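Local atomic coordinates of sugar-phosphate aldolase (Thermotoga maritima, PDB entry 1PVT), a protein that probably acts as an aldolase and belongs to the class II aldolase and adducin family, with an AraD-like alpha/beta fold. Residues R8-V13 with S77-L82; R4-E9 with Y59-A64; G28-R33 with K201-A206. All coordinates share one frame; numbering follows the deposited sequence.

The three contacts illustrate how one face of a mixed sheet is roofed by helices through a few aliphatic side chains. All are largely buried and apolar across their segments, with Q11 of contact 1 at the more open edge. Contacts 1 and 2 use successive turns of helix 2-19 over the neighbouring strands 79-84 and 58-63, and their centres lie about 4 Å apart. Contact 3 sits deeper, its centre about 6 Å from the centre of the chain, against 13 Å for the centres of the other two, and brings in helix 203-224 over strand 28-34. Its helix also starts with a polar cap, to which E9 of helix 2-19 reaches over.

Contact 1: residues R8-V13 with S77-L82; sequences REIQKV and SKICLL
I79 reaches from its strand to helix 2-19 with a single methyl, CD1, which meets I10 and Q11 together. The I79 side chain is fully stretched: CG1 points away from its carbonyl carbon (chi1 -65°) and CD1 continues that line (chi2 -180°), which carries CD1 away from CA toward the helix. There it lies 3.4 Å from CG2 of I10 and 3.8 Å from CG of Q11, with CB of I10 a little farther off. The methyl thus settles against the CG2 methyl of I10 and the CG methylene of Q11, two surfaces that the helix offers side by side. In both pairs the side chains cross obliquely.

I10 divides its work between its branches. CG2, anti to the backbone N, is the one that touches I79, while the longer arm through CG1 leads CD1 to strand 28-34, two strands over in the sheet, where it packs on CG2 of V32. Q11 behaves differently: its CB leaves the helix at a slant to the strand, and the extended chain lets the aliphatic part lie near I79 while the amide passes on. The amide nitrogen NE2 is hydrogen-bonded to the carbonyl of V72, so NE2 has a partner outside the two segments, at the margin of an otherwise apolar contact. The nearest CA atoms, those of Q11 and I79, are 8.7 Å apart, a spacing filled by side chains.

Helix 2-19 lies across one face of the sheet here. I10 also rests on I30 of strand 28-34 and on L61 of strand 58-63, I79 touches L61 as well, and C80 and L82 are hydrogen-bonded through their backbones to I62 and L60 of strand 58-63, next to their own.

Contact 2: residues R4-E9 with Y59-A64; sequences RETIRE and YLLITA
T6 and I7, consecutive residues of helix 2-19, close on the isobutyl group of L61 in the middle of strand 58-63. The contact between the segments is apolar. Its main element is I7, whose CD1 is directed at the fork of the leucine: it stands 3.2 Å from CD1 of L61, 3.2 Å from CD2 of L61, and 3.8 Å from CG of L61. A methyl seated so evenly between the two branches meets both at once, and the side chains cross at about a right angle. The bend that brings it there is in the second torsion of I7 (chi2 -47°), which folds CD1 back from an extended line and turns it to the sheet, although CB itself leaves the helix at an angle to it. The distances are short for methyl carbons, and at 2.5 Å resolution they say little more than that the packing is close.

T6 adds a second, lighter touch. Its methyl CG2 lies 3.5 Å from CD1 of L61, so this one leucine branch is shared between both helix residues, whereas CD2 faces I7.

The polar groups turn elsewhere. OG1 of T6 is hydrogen-bonded to the carbonyl of H2, one turn back in the same helix, which leaves its methyl side for the sheet. The backbone of L61 is paired with V32 of the adjacent strand 28-34, and its side chain also meets L81 of strand 79-84 on its other flank.

T6 is buried, but its hydroxyl bonds to O of H2, which probably keeps the polar cost low; its methyl is left to the sheet, which is consistent with a contact that rests on apolar packing.

Contact 3: residues G28-R33 with K201-A206; sequences GNISVR and KDVAEA
The first torsion of V203 (chi1 76°) puts CG1 between its backbone N and carbonyl carbon and sends CG2 anti to the N, out to the strand. I30 has CG2 anti to its N as well, and the two methyls meet: CG2 of I30 lies 3.5 Å from CG2 of V203, the side chains crossing at about a right angle. V32, two residues on along the same strand face, comes in more loosely, its CG2 4.3 Å from CB of V203. The valine therefore rests on both strand residues. The nearest CA pair is that of V32 and V203, 6.8 Å apart.

This is the inner part of an AraD-like sheet, where strand 28-34 runs between 58-63 and 122-126 and one face is roofed jointly by helix 2-19 and the first turn of helix 203-224, V203 packing on V13 of the former helix and on V124 of strand 122-126. On the other face OG of S31 is hydrogen-bonded to ND1 of H106 and NE2 of H110.

The polar work lies at the start of the helix. D202 is its N-cap: OD1 of D202 accepts from N of E205 at 3.0 Å, the donor standing 43° out of the carboxylate plane. E205 returns toward the residue before the cap, where N of K201 bonds to OE2 of E205 at 2.6 Å, again from above the carboxylate plane, this time 66° out of it. At this end OE2 of E9, from helix 2-19, accepts a hydrogen bond from the backbone N of A204, yet also comes close to OD2 of D202, a meeting of two carboxylates that the helix N terminus probably eases.

Contact 1: residues R8-V13 with S77-L82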
loop_
_atom_site.group_PDB
_atom_site.type_symbol
_atom_site.label_atom_id
_atom_site.label_comp_id
_atom_site.label_asym_id
_atom_site.label_seq_id
_atom_site.Cartn_x
_atom_site.Cartn_y
_atom_site.Cartn_z
ATOM N N ARG A 8 -12.696 -0.614 10.652
ATOM C CA ARG A 8 -13.511 0.503 10.219
ATOM C C ARG A 8 -12.605 1.530 9.555
ATOM O O ARG A 8 -12.975 2.134 8.552
ATOM C CB ARG A 8 -14.242 1.119 11.421
ATOM C CG ARG A 8 -15.473 0.326 11.849
ATOM C CD ARG A 8 -15.732 0.396 13.349
ATOM N NE ARG A 8 -16.855 -0.462 13.753
ATOM C CZ ARG A 8 -17.003 -0.995 14.970
ATOM N NH1 ARG A 8 -16.096 -0.769 15.917
ATOM N NH2 ARG A 8 -18.068 -1.747 15.250
ATOM N N GLU A 9 -11.404 1.700 10.103
ATOM C CA GLU A 9 -10.445 2.665 9.572
ATOM C C GLU A 9 -10.006 2.254 8.186
ATOM O O GLU A 9 -9.722 3.090 7.325
ATOM C CB GLU A 9 -9.226 2.764 10.478
ATOM C CG GLU A 9 -8.673 4.173 10.558
ATOM C CD GLU A 9 -7.203 4.202 10.947
ATOM O OE1 GLU A 9 -6.848 3.560 11.975
ATOM O OE2 GLU A 9 -6.413 4.871 10.222
ATOM N N ILE A 10 -9.936 0.950 7.982
ATOM C CA ILE A 10 -9.563 0.417 6.691
ATOM C C ILE A 10 -10.733 0.557 5.730
ATOM O O ILE A 10 -10.561 0.999 4.594
ATOM C CB ILE A 10 -9.187 -1.066 6.797
ATOM C CG1 ILE A 10 -7.796 -1.180 7.431
ATOM C CG2 ILE A 10 -9.284 -1.753 5.409
ATOM C CD1 ILE A 10 -7.237 -2.606 7.470
ATOM N N GLN A 11 -11.923 0.170 6.183
ATOM C CA GLN A 11 -13.113 0.254 5.352
ATOM C C GLN A 11 -13.370 1.677 4.888
ATOM O O GLN A 11 -13.709 1.907 3.727
ATOM C CB GLN A 11 -14.312 -0.272 6.114
ATOM C CG GLN A 11 -14.278 -1.763 6.283
ATOM C CD GLN A 11 -15.551 -2.294 6.897
ATOM O OE1 GLN A 11 -15.851 -2.022 8.062
ATOM N NE2 GLN A 11 -16.319 -3.049 6.114
ATOM N N LYS A 12 -13.203 2.631 5.796
ATOM C CA LYS A 12 -13.400 4.032 5.460
ATOM C C LYS A 12 -12.459 4.426 4.319
ATOM O O LYS A 12 -12.873 5.086 3.370
ATOM C CB LYS A 12 -13.160 4.905 6.692
ATOM C CG LYS A 12 -13.260 6.398 6.425
ATOM C CD LYS A 12 -13.236 7.216 7.721
ATOM C CE LYS A 12 -13.162 8.727 7.435
ATOM N NZ LYS A 12 -14.317 9.230 6.626
ATOM N N VAL A 13 -11.199 4.009 4.403
ATOM C CA VAL A 13 -10.217 4.313 3.353
ATOM C C VAL A 13 -10.592 3.645 2.022
ATOM O O VAL A 13 -10.420 4.235 0.954
ATOM C CB VAL A 13 -8.784 3.863 3.780
ATOM C CG1 VAL A 13 -7.850 3.790 2.560
ATOM C CG2 VAL A 13 -8.231 4.833 4.833
ATOM N N SER A 77 -15.986 -8.735 5.535
ATOM C CA SER A 77 -15.626 -10.131 5.376
ATOM C C SER A 77 -14.562 -10.158 4.295
ATOM O O SER A 77 -13.928 -11.179 4.063
ATOM C CB SER A 77 -16.804 -10.944 4.890
ATOM O OG SER A 77 -16.875 -10.837 3.486
ATOM N N LYS A 78 -14.397 -9.026 3.615
ATOM C CA LYS A 78 -13.407 -8.897 2.548
ATOM C C LYS A 78 -12.059 -8.468 3.124
ATOM O O LYS A 78 -11.144 -8.139 2.377
ATOM C CB LYS A 78 -13.845 -7.854 1.520
ATOM C CG LYS A 78 -15.218 -8.073 0.915
ATOM C CD LYS A 78 -15.220 -9.127 -0.185
ATOM C CE LYS A 78 -16.576 -9.187 -0.905
ATOM N NZ LYS A 78 -16.550 -10.046 -2.130
ATOM N N ILE A 79 -11.942 -8.447 4.448
ATOM C CA ILE A 79 -10.684 -8.065 5.093
ATOM C C ILE A 79 -10.175 -9.231 5.927
ATOM O O ILE A 79 -10.923 -9.797 6.719
ATOM C CB ILE A 79 -10.865 -6.839 6.016
ATOM C CG1 ILE A 79 -11.254 -5.611 5.180
ATOM C CG2 ILE A 79 -9.578 -6.595 6.818
ATOM C CD1 ILE A 79 -11.454 -4.341 5.984
ATOM N N CYS A 80 -8.903 -9.585 5.752
ATOM C CA CYS A 80 -8.317 -10.704 6.485
ATOM C C CYS A 80 -7.439 -10.311 7.663
ATOM O O CYS A 80 -6.592 -9.421 7.566
ATOM C CB CYS A 80 -7.499 -11.600 5.542
ATOM S SG CYS A 80 -8.449 -12.530 4.313
ATOM N N LEU A 81 -7.679 -10.977 8.788
ATOM C CA LEU A 81 -6.879 -10.777 9.984
ATOM C C LEU A 81 -6.009 -12.013 9.974
ATOM O O LEU A 81 -6.510 -13.133 9.909
ATOM C CB LEU A 81 -7.719 -10.780 11.253
ATOM C CG LEU A 81 -6.812 -10.932 12.479
ATOM C CD1 LEU A 81 -5.833 -9.773 12.566
ATOM C CD2 LEU A 81 -7.659 -10.991 13.724
ATOM N N LEU A 82 -4.706 -11.820 10.034
ATOM C CA LEU A 82 -3.824 -12.961 9.980
ATOM C C LEU A 82 -2.765 -12.951 11.048
ATOM O O LEU A 82 -2.351 -11.895 11.530
ATOM C CB LEU A 82 -3.134 -12.999 8.629
ATOM C CG LEU A 82 -4.049 -12.888 7.419
ATOM C CD1 LEU A 82 -3.178 -12.733 6.189
ATOM C CD2 LEU A 82 -4.962 -14.116 7.320
#

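Contact 2: residues R4-E9 with Y59-A64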
loop_
_atom_site.group_PDB
_atom_site.type_symbol
_atom_site.label_atom_id
_atom_site.label_comp_id
_atom_site.label_asym_id
_atom_site.label_seq_id
_atom_site.Cartn_x
_atom_site.Cartn_y
_atom_site.Cartn_z
ATOM N N ARG A 4 -10.884 -4.382 15.851
ATOM C CA ARG A 4 -12.196 -4.226 15.220
ATOM C C ARG A 4 -12.488 -2.797 14.729
ATOM O O ARG A 4 -13.309 -2.590 13.831
ATOM C CB ARG A 4 -13.274 -4.666 16.205
ATOM C CG ARG A 4 -12.950 -5.974 16.924
ATOM C CD ARG A 4 -13.726 -6.065 18.227
ATOM N NE ARG A 4 -15.160 -5.906 17.996
ATOM C CZ ARG A 4 -16.032 -5.507 18.920
ATOM N NH1 ARG A 4 -15.619 -5.222 20.152
ATOM N NH2 ARG A 4 -17.319 -5.388 18.604
ATOM N N GLU A 5 -11.823 -1.817 15.337
ATOM C CA GLU A 5 -11.969 -0.406 14.966
ATOM C C GLU A 5 -11.049 -0.138 13.769
ATOM O O GLU A 5 -11.425 0.552 12.819
ATOM C CB GLU A 5 -11.570 0.496 16.148
ATOM C CG GLU A 5 -11.496 1.998 15.829
ATOM C CD GLU A 5 -10.993 2.859 17.005
ATOM O OE1 GLU A 5 -11.687 2.930 18.049
ATOM O OE2 GLU A 5 -9.901 3.471 16.883
ATOM N N THR A 6 -9.838 -0.691 13.837
ATOM C CA THR A 6 -8.847 -0.564 12.780
ATOM C C THR A 6 -9.539 -0.924 11.467
ATOM O O THR A 6 -9.317 -0.283 10.427
ATOM C CB THR A 6 -7.662 -1.529 13.039
ATOM O OG1 THR A 6 -6.874 -1.043 14.132
ATOM C CG2 THR A 6 -6.783 -1.647 11.822
ATOM N N ILE A 7 -10.389 -1.951 11.542
ATOM C CA ILE A 7 -11.164 -2.445 10.405
ATOM C C ILE A 7 -11.982 -1.331 9.794
ATOM O O ILE A 7 -11.988 -1.144 8.578
ATOM C CB ILE A 7 -12.152 -3.532 10.828
ATOM C CG1 ILE A 7 -11.411 -4.668 11.522
ATOM C CG2 ILE A 7 -12.917 -4.016 9.625
ATOM C CD1 ILE A 7 -10.188 -5.129 10.790
ATOM N N ARG A 8 -12.696 -0.614 10.652
ATOM C CA ARG A 8 -13.511 0.503 10.219
ATOM C C ARG A 8 -12.605 1.530 9.555
ATOM O O ARG A 8 -12.975 2.134 8.552
ATOM C CB ARG A 8 -14.242 1.119 11.421
ATOM C CG ARG A 8 -15.473 0.326 11.849
ATOM C CD ARG A 8 -15.732 0.396 13.349
ATOM N NE ARG A 8 -16.855 -0.462 13.753
ATOM C CZ ARG A 8 -17.003 -0.995 14.970
ATOM N NH1 ARG A 8 -16.096 -0.769 15.917
ATOM N NH2 ARG A 8 -18.068 -1.747 15.250
ATOM N N GLU A 9 -11.404 1.700 10.103
ATOM C CA GLU A 9 -10.445 2.665 9.572
ATOM C C GLU A 9 -10.006 2.254 8.186
ATOM O O GLU A 9 -9.722 3.090 7.325
ATOM C CB GLU A 9 -9.226 2.764 10.478
ATOM C CG GLU A 9 -8.673 4.173 10.558
ATOM C CD GLU A 9 -7.203 4.202 10.947
ATOM O OE1 GLU A 9 -6.848 3.560 11.975
ATOM O OE2 GLU A 9 -6.413 4.871 10.222
ATOM N N TYR A 59 0.694 -9.909 13.523
ATOM C CA TYR A 59 -0.713 -10.025 13.170
ATOM C C TYR A 59 -0.981 -8.894 12.198
ATOM O O TYR A 59 -0.738 -7.731 12.512
ATOM C CB TYR A 59 -1.613 -9.816 14.381
ATOM C CG TYR A 59 -1.565 -10.903 15.412
ATOM C CD1 TYR A 59 -2.372 -12.033 15.309
ATOM C CD2 TYR A 59 -0.755 -10.772 16.532
ATOM C CE1 TYR A 59 -2.379 -12.999 16.312
ATOM C CE2 TYR A 59 -0.750 -11.727 17.531
ATOM C CZ TYR A 59 -1.562 -12.834 17.427
ATOM O OH TYR A 59 -1.560 -13.742 18.462
ATOM N N LEU A 60 -1.466 -9.217 11.010
ATOM C CA LEU A 60 -1.754 -8.157 10.071
ATOM C C LEU A 60 -3.081 -8.348 9.344
ATOM O O LEU A 60 -3.497 -9.472 9.014
ATOM C CB LEU A 60 -0.610 -7.987 9.056
ATOM C CG LEU A 60 -0.717 -8.718 7.713
ATOM C CD1 LEU A 60 0.113 -8.004 6.650
ATOM C CD2 LEU A 60 -0.279 -10.160 7.884
ATOM N N LEU A 61 -3.742 -7.213 9.131
ATOM C CA LEU A 61 -5.015 -7.134 8.441
ATOM C C LEU A 61 -4.685 -6.774 7.006
ATOM O O LEU A 61 -3.956 -5.817 6.752
ATOM C CB LEU A 61 -5.880 -6.034 9.067
ATOM C CG LEU A 61 -6.618 -6.346 10.375
ATOM C CD1 LEU A 61 -6.991 -5.056 11.097
ATOM C CD2 LEU A 61 -7.850 -7.197 10.058
ATOM N N ILE A 62 -5.199 -7.552 6.068
ATOM C CA ILE A 62 -4.939 -7.270 4.672
ATOM C C ILE A 62 -6.162 -7.648 3.861
ATOM O O ILE A 62 -6.871 -8.595 4.183
ATOM C CB ILE A 62 -3.714 -8.056 4.160
ATOM C CG1 ILE A 62 -3.360 -7.616 2.737
ATOM C CG2 ILE A 62 -4.016 -9.539 4.163
ATOM C CD1 ILE A 62 -2.083 -8.231 2.204
ATOM N N THR A 63 -6.419 -6.881 2.813
ATOM C CA THR A 63 -7.558 -7.148 1.962
ATOM C C THR A 63 -7.380 -8.554 1.410
ATOM O O THR A 63 -6.257 -9.013 1.213
ATOM C CB THR A 63 -7.657 -6.100 0.811
ATOM O OG1 THR A 63 -6.357 -5.843 0.265
ATOM C CG2 THR A 63 -8.219 -4.800 1.330
ATOM N N ALA A 64 -8.497 -9.242 1.197
ATOM C CA ALA A 64 -8.494 -10.601 0.667
ATOM C C ALA A 64 -8.329 -10.587 -0.838
ATOM O O ALA A 64 -8.283 -9.537 -1.461
ATOM C CB ALA A 64 -9.786 -11.314 1.030
#

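Contact 3: residues G28-R33 with K201-A206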
loop_
_atom_site.group_PDB
_atom_site.type_symbol
_atom_site.label_atom_id
_atom_site.label_comp_id
_atom_site.label_asym_id
_atom_site.label_seq_id
_atom_site.Cartn_x
_atom_site.Cartn_y
_atom_site.Cartn_z
ATOM N N GLY A 28 -6.101 -3.012 -6.144
ATOM C CA GLY A 28 -5.786 -2.208 -4.978
ATOM C C GLY A 28 -6.005 -2.981 -3.686
ATOM O O GLY A 28 -7.040 -3.642 -3.515
ATOM N N ASN A 29 -5.034 -2.900 -2.778
ATOM C CA ASN A 29 -5.132 -3.600 -1.516
ATOM C C ASN A 29 -4.615 -2.724 -0.424
ATOM O O ASN A 29 -3.908 -1.748 -0.679
ATOM C CB ASN A 29 -4.310 -4.874 -1.562
ATOM C CG ASN A 29 -4.778 -5.810 -2.639
ATOM O OD1 ASN A 29 -5.829 -6.452 -2.514
ATOM N ND2 ASN A 29 -4.012 -5.881 -3.725
ATOM N N ILE A 30 -4.960 -3.095 0.800
ATOM C CA ILE A 30 -4.542 -2.355 1.977
ATOM C C ILE A 30 -4.037 -3.368 2.979
ATOM O O ILE A 30 -4.473 -4.513 2.973
ATOM C CB ILE A 30 -5.738 -1.609 2.604
ATOM C CG1 ILE A 30 -6.382 -0.681 1.558
ATOM C CG2 ILE A 30 -5.279 -0.855 3.852
ATOM C CD1 ILE A 30 -7.692 -0.064 1.984
ATOM N N SER A 31 -3.115 -2.956 3.836
ATOM C CA SER A 31 -2.584 -3.856 4.862
ATOM C C SER A 31 -2.128 -3.068 6.093
ATOM O O SER A 31 -1.387 -2.074 5.992
ATOM C CB SER A 31 -1.414 -4.693 4.319
ATOM O OG SER A 31 -0.263 -3.887 4.073
ATOM N N VAL A 32 -2.587 -3.513 7.258
ATOM C CA VAL A 32 -2.226 -2.851 8.502
ATOM C C VAL A 32 -1.636 -3.883 9.450
ATOM O O VAL A 32 -2.153 -4.998 9.585
ATOM C CB VAL A 32 -3.458 -2.180 9.177
ATOM C CG1 VAL A 32 -3.003 -1.283 10.342
ATOM C CG2 VAL A 32 -4.235 -1.371 8.148
ATOM N N ARG A 33 -0.549 -3.498 10.105
ATOM C CA ARG A 33 0.128 -4.377 11.041
ATOM C C ARG A 33 -0.374 -4.121 12.451
ATOM O O ARG A 33 -0.269 -3.012 12.967
ATOM C CB ARG A 33 1.637 -4.142 10.952
ATOM C CG ARG A 33 2.467 -4.974 11.898
ATOM C CD ARG A 33 3.893 -5.085 11.394
ATOM N NE ARG A 33 4.441 -3.802 10.950
ATOM C CZ ARG A 33 4.920 -2.859 11.755
ATOM N NH1 ARG A 33 4.928 -3.037 13.067
ATOM N NH2 ARG A 33 5.405 -1.740 11.240
ATOM N N LYS A 201 1.745 6.083 9.706
ATOM C CA LYS A 201 1.471 5.700 11.088
ATOM C C LYS A 201 0.182 4.856 11.136
ATOM O O LYS A 201 0.056 3.966 11.973
ATOM C CB LYS A 201 1.318 6.948 11.980
ATOM C CG LYS A 201 2.422 7.999 11.836
ATOM C CD LYS A 201 3.797 7.448 12.192
ATOM C CE LYS A 201 4.923 8.434 11.818
ATOM N NZ LYS A 201 4.929 9.700 12.616
ATOM N N ASP A 202 -0.770 5.150 10.248
ATOM C CA ASP A 202 -2.034 4.409 10.170
ATOM C C ASP A 202 -2.586 4.490 8.746
ATOM O O ASP A 202 -2.176 5.359 7.967
ATOM C CB ASP A 202 -3.056 4.954 11.176
ATOM C CG ASP A 202 -3.389 6.418 10.949
ATOM O OD1 ASP A 202 -2.790 7.041 10.042
ATOM O OD2 ASP A 202 -4.255 6.946 11.688
ATOM N N VAL A 203 -3.510 3.591 8.408
ATOM C CA VAL A 203 -4.053 3.561 7.061
ATOM C C VAL A 203 -4.465 4.937 6.565
ATOM O O VAL A 203 -4.123 5.322 5.445
ATOM C CB VAL A 203 -5.243 2.602 6.941
ATOM C CG1 VAL A 203 -6.484 3.205 7.562
ATOM C CG2 VAL A 203 -5.469 2.275 5.489
ATOM N N ALA A 204 -5.179 5.687 7.399
ATOM C CA ALA A 204 -5.626 7.030 7.029
ATOM C C ALA A 204 -4.474 7.914 6.559
ATOM O O ALA A 204 -4.645 8.728 5.650
ATOM C CB ALA A 204 -6.335 7.692 8.208
ATOM N N GLU A 205 -3.308 7.769 7.182
ATOM C CA GLU A 205 -2.147 8.566 6.800
ATOM C C GLU A 205 -1.595 8.083 5.456
ATOM O O GLU A 205 -1.168 8.892 4.628
ATOM C CB GLU A 205 -1.061 8.492 7.878
ATOM C CG GLU A 205 0.239 9.200 7.489
ATOM C CD GLU A 205 1.288 9.193 8.597
ATOM O OE1 GLU A 205 1.172 10.007 9.541
ATOM O OE2 GLU A 205 2.229 8.367 8.525
ATOM N N ALA A 206 -1.599 6.767 5.243
ATOM C CA ALA A 206 -1.127 6.214 3.983
ATOM C C ALA A 206 -2.031 6.784 2.892
ATOM O O ALA A 206 -1.547 7.328 1.904
ATOM C CB ALA A 206 -1.214 4.701 4.005
#